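Local coordinates for short-chain-enoyl-CoA hydratase (Clostridium acetobutylicum, PDB 5Z7R), which catalyses the reversible hydration of crotonyl-CoA, and of hexenoyl-CoA but not longer analogues, in butanoate metabolism, at residues V14-I19 / A51-G56; K98-A103 / M117-R122. All coordinates share one frame; numbering follows the deposited sequence.

Contact 1: V14-I19 / A51-G56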
# COMPACT_ATOMS: atom_id res chain seq x y z
N VAL A 14 31.72 -17.93 0.62
CA VAL A 14 30.68 -17.89 -0.40
C VAL A 14 30.24 -19.28 -0.84
O VAL A 14 31.05 -20.16 -1.06
CB VAL A 14 31.04 -16.99 -1.63
CG1 VAL A 14 32.47 -16.52 -1.63
CG2 VAL A 14 30.68 -17.63 -2.97
N ALA A 15 28.94 -19.45 -1.01
CA ALA A 15 28.43 -20.71 -1.49
C ALA A 15 27.99 -20.58 -2.91
O ALA A 15 27.27 -19.63 -3.26
CB ALA A 15 27.28 -21.17 -0.63
N VAL A 16 28.38 -21.54 -3.74
CA VAL A 16 27.95 -21.62 -5.10
C VAL A 16 26.93 -22.73 -5.20
O VAL A 16 27.15 -23.85 -4.74
CB VAL A 16 29.14 -21.90 -6.04
CG1 VAL A 16 28.72 -21.83 -7.49
CG2 VAL A 16 30.28 -20.93 -5.76
N VAL A 17 25.80 -22.42 -5.80
CA VAL A 17 24.74 -23.37 -5.92
C VAL A 17 24.58 -23.49 -7.39
O VAL A 17 24.49 -22.49 -8.09
CB VAL A 17 23.46 -22.85 -5.26
CG1 VAL A 17 22.29 -23.80 -5.45
CG2 VAL A 17 23.69 -22.62 -3.77
N THR A 18 24.58 -24.72 -7.88
CA THR A 18 24.54 -24.95 -9.31
C THR A 18 23.45 -25.91 -9.58
O THR A 18 23.45 -27.02 -9.04
CB THR A 18 25.86 -25.59 -9.85
OG1 THR A 18 27.00 -24.77 -9.53
CG2 THR A 18 25.77 -25.75 -11.30
N ILE A 19 22.50 -25.52 -10.40
CA ILE A 19 21.50 -26.46 -10.83
C ILE A 19 22.11 -27.28 -11.95
O ILE A 19 22.65 -26.72 -12.91
CB ILE A 19 20.22 -25.79 -11.30
CG1 ILE A 19 19.49 -25.23 -10.08
CG2 ILE A 19 19.34 -26.80 -12.03
CD1 ILE A 19 18.72 -23.97 -10.36
N ALA A 51 27.58 -15.06 1.22
CA ALA A 51 27.00 -14.73 -0.05
C ALA A 51 26.78 -15.99 -0.86
O ALA A 51 27.31 -17.05 -0.53
CB ALA A 51 27.86 -13.73 -0.81
N VAL A 52 25.94 -15.89 -1.87
CA VAL A 52 25.56 -17.03 -2.66
C VAL A 52 25.64 -16.67 -4.13
O VAL A 52 25.30 -15.55 -4.51
CB VAL A 52 24.11 -17.46 -2.32
CG1 VAL A 52 23.60 -18.52 -3.28
CG2 VAL A 52 24.02 -17.93 -0.90
N ILE A 53 26.08 -17.62 -4.94
CA ILE A 53 26.07 -17.50 -6.35
C ILE A 53 25.27 -18.66 -6.86
O ILE A 53 25.49 -19.80 -6.51
CB ILE A 53 27.48 -17.61 -6.94
CG1 ILE A 53 28.40 -16.55 -6.33
CG2 ILE A 53 27.45 -17.51 -8.47
CD1 ILE A 53 29.82 -16.67 -6.83
N LEU A 54 24.34 -18.35 -7.73
CA LEU A 54 23.50 -19.33 -8.29
C LEU A 54 23.88 -19.39 -9.69
O LEU A 54 23.89 -18.37 -10.36
CB LEU A 54 22.05 -18.89 -8.21
CG LEU A 54 21.03 -19.81 -8.86
CD1 LEU A 54 21.08 -21.19 -8.22
CD2 LEU A 54 19.63 -19.18 -8.75
N THR A 55 24.11 -20.59 -10.18
CA THR A 55 24.23 -20.74 -11.62
C THR A 55 23.72 -22.09 -12.05
O THR A 55 23.32 -22.90 -11.23
CB THR A 55 25.69 -20.57 -12.07
OG1 THR A 55 25.71 -20.38 -13.49
CG2 THR A 55 26.54 -21.80 -11.63
N GLY A 56 23.70 -22.27 -13.36
CA GLY A 56 23.42 -23.56 -13.98
C GLY A 56 24.72 -24.27 -14.38
O GLY A 56 25.81 -23.75 -14.16

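Contact 2: K98-A103 / M117-R122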
# COMPACT_ATOMS: atom_id res chain seq x y z
N LYS A 98 21.44 -13.70 3.21
CA LYS A 98 22.69 -13.40 2.51
C LYS A 98 22.36 -12.99 1.07
O LYS A 98 21.42 -13.49 0.49
CB LYS A 98 23.68 -14.59 2.48
CG LYS A 98 23.35 -15.83 3.32
CD LYS A 98 23.57 -15.65 4.81
CE LYS A 98 23.36 -16.98 5.55
NZ LYS A 98 24.02 -17.02 6.88
N PRO A 99 23.17 -12.11 0.47
CA PRO A 99 23.00 -11.70 -0.90
C PRO A 99 23.17 -12.83 -1.87
O PRO A 99 24.05 -13.66 -1.68
CB PRO A 99 24.14 -10.74 -1.10
CG PRO A 99 24.30 -10.13 0.26
CD PRO A 99 24.19 -11.31 1.15
N VAL A 100 22.33 -12.90 -2.91
CA VAL A 100 22.51 -13.92 -3.88
C VAL A 100 22.57 -13.38 -5.30
O VAL A 100 21.75 -12.55 -5.70
CB VAL A 100 21.55 -15.13 -3.68
CG1 VAL A 100 20.59 -14.91 -2.54
CG2 VAL A 100 20.88 -15.58 -4.96
N ILE A 101 23.59 -13.87 -6.01
CA ILE A 101 23.96 -13.42 -7.32
C ILE A 101 23.62 -14.56 -8.25
O ILE A 101 24.10 -15.69 -8.06
CB ILE A 101 25.50 -13.14 -7.36
CG1 ILE A 101 25.87 -12.01 -6.41
CG2 ILE A 101 25.99 -12.76 -8.76
CD1 ILE A 101 27.25 -12.18 -5.81
N ALA A 102 22.80 -14.26 -9.25
CA ALA A 102 22.59 -15.17 -10.35
C ALA A 102 23.66 -14.98 -11.44
O ALA A 102 23.75 -13.91 -12.08
CB ALA A 102 21.24 -14.95 -10.95
N ALA A 103 24.48 -16.02 -11.67
CA ALA A 103 25.37 -16.02 -12.80
C ALA A 103 24.69 -16.73 -13.94
O ALA A 103 24.70 -17.95 -14.06
CB ALA A 103 26.69 -16.67 -12.46
N MET A 117 15.32 -13.74 -11.42
CA MET A 117 14.70 -12.48 -10.92
C MET A 117 14.49 -12.50 -9.43
O MET A 117 14.29 -11.45 -8.82
CB MET A 117 13.37 -12.25 -11.59
CG MET A 117 13.53 -12.02 -13.06
SD MET A 117 12.14 -11.32 -13.92
CE MET A 117 11.00 -12.68 -14.15
N SER A 118 14.58 -13.69 -8.84
CA SER A 118 14.41 -13.86 -7.42
C SER A 118 15.69 -13.74 -6.66
O SER A 118 15.67 -13.79 -5.44
CB SER A 118 13.76 -15.22 -7.10
OG SER A 118 12.58 -15.44 -7.88
N CYS A 119 16.82 -13.57 -7.34
CA CYS A 119 18.08 -13.21 -6.66
C CYS A 119 18.29 -11.69 -6.53
O CYS A 119 17.64 -10.90 -7.22
CB CYS A 119 19.28 -13.79 -7.41
SG CYS A 119 19.14 -15.54 -7.82
N ASP A 120 19.18 -11.31 -5.65
CA ASP A 120 19.53 -9.92 -5.47
C ASP A 120 20.11 -9.21 -6.74
O ASP A 120 19.63 -8.14 -7.11
CB ASP A 120 20.51 -9.83 -4.31
CG ASP A 120 19.89 -10.23 -3.00
OD1 ASP A 120 18.98 -9.50 -2.57
OD2 ASP A 120 20.29 -11.25 -2.40
N ILE A 121 21.12 -9.83 -7.37
CA ILE A 121 21.90 -9.28 -8.46
C ILE A 121 21.95 -10.28 -9.61
O ILE A 121 22.22 -11.47 -9.41
CB ILE A 121 23.32 -9.00 -7.97
CG1 ILE A 121 23.30 -7.85 -6.97
CG2 ILE A 121 24.26 -8.64 -9.11
CD1 ILE A 121 24.44 -7.88 -5.98
N ARG A 122 21.66 -9.83 -10.82
CA ARG A 122 21.79 -10.68 -11.98
C ARG A 122 22.95 -10.17 -12.83
O ARG A 122 23.17 -8.95 -13.01
CB ARG A 122 20.53 -10.64 -12.84
CG ARG A 122 19.38 -11.47 -12.30
CD ARG A 122 17.97 -10.94 -12.65
NE ARG A 122 17.71 -9.60 -12.13
CZ ARG A 122 17.65 -9.29 -10.85
NH1 ARG A 122 17.82 -10.21 -9.90
NH2 ARG A 122 17.41 -8.03 -10.50

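Contact 1: V14-I19 / A51-G56
Val-17 overlaps two side chains of the neighbouring strand at once: its CG2 meets CG1 of Val-52 at 4.1 Å, while CG1, anti to the backbone N (chi1 177°), comes within 4.0 Å of Leu-54 CD1. Strands 14-19 and 51-56 run parallel, their segment axes approaching to 4.6 Å, as the two strands of a beta-alpha-beta unit, and its helix 30-45 packs over this face through Val-39 and Ile-43. Ile-19 extends the same apolar patch by laying CD1 beside CD1 of Leu-54. On the other face Ile-53 crosses Val-14, CD1 to CG2, against helix 188-201, and Thr-18 and Thr-55 stand side by side with Thr-18 OG1 3.7 Å from the CG2 methyl of Thr-55. The hydroxyl of Thr-55 turns instead to the carbonyl of Ala-103 on the next strand. Five backbone hydrogen bonds join the pair; the shortest, from Val-17 N to Ile-53 O, is 2.7 Å and nearly straight at 169°. Each carbonyl pointing across also receives a CA-H contact, as from Thr-18 CA to Thr-55 O. With the backbone polar groups paired in this way, mainly aliphatic side chains, with one threonine pair, can clad both faces, which is the chemistry of a buried sheet interior.

Contact 2: K98-A103 / M117-R122
Val-100 and Cys-119 interlock where strand 100-104 of the crotonase fold receives the chain returning from helix 111-117. The bump is the CG2 methyl of Val-100, which presses against both CB and SG of Cys-119; its 3.4 Å approach to CB is tighter than usual for two carbons. Cys-119 SG, anti to its own carbonyl carbon (chi1 -50°), fits between that methyl and Ala-102 CB, 3.8 Å from the latter. Leu-54 of strand 51-56 also packs on Cys-119, so the sulfur is embedded among apolar groups.

Past this wedge the carboxylate of Asp-120 crosses the side chain of Val-100 at about a right angle and settles at the entry to the strand. Asp-120 OD2 uses its anti lone pair to accept a 2.7 Å hydrogen bond from Val-100 N and lies 3.1 Å from Pro-99 CA. The two carboxylate oxygens have different further partners: OD2 pairs with Lys-211, and OD1 with Lys-159 of the second subunit. Two positive groups would be expected to stabilise the buried negative charge, which here links strand entry and subunit interface. Phe-163 of that subunit packs on both Pro-99 and Asp-120.

Parallel pairing then takes over. Val-100 O receives a long 3.3 Å bond from Ile-121 N, and Ala-102 N reaches Ile-121 O almost in line with the carbonyl. Ile-101 fits CG1 against CB of Ile-121 on one face, packed on Ile-195 and Ala-196 of helix 188-201. On the other, Ala-102 CB lies against CG of Arg-122. The arginine also bonds Leu-178 O through NE and Ala-116 O through NH1. Bent at chi3, its side chain curls back until Arg-122 NH1, above the carbonyl plane of Cys-119, makes a 2.8 Å hydrogen bond to Cys-119 O.

Overall arrangement
Contacts 1 and 2 are parallel pairings in one mixed sheet, on either side of the seam between strands 51-56 and 100-104: Leu-54 N hydrogen-bonds to Ile-101 O, and the CB atoms of Val-52 and Val-100 pack together. Both are buried, yet their surroundings differ. Contact 1, centred about 10 Å from the chain centre, is regular along its length, closes a beta-alpha-beta unit and meets no other subunit. Contact 2, centred about 3 Å from the chain centre, borders the second subunit; there regular strand pairing is short, and a carboxylate and a thiol supply much of the fit. Helix 188-201 packs on both, so the pair illustrates how one sheet combines an apolar interior with a charged interface.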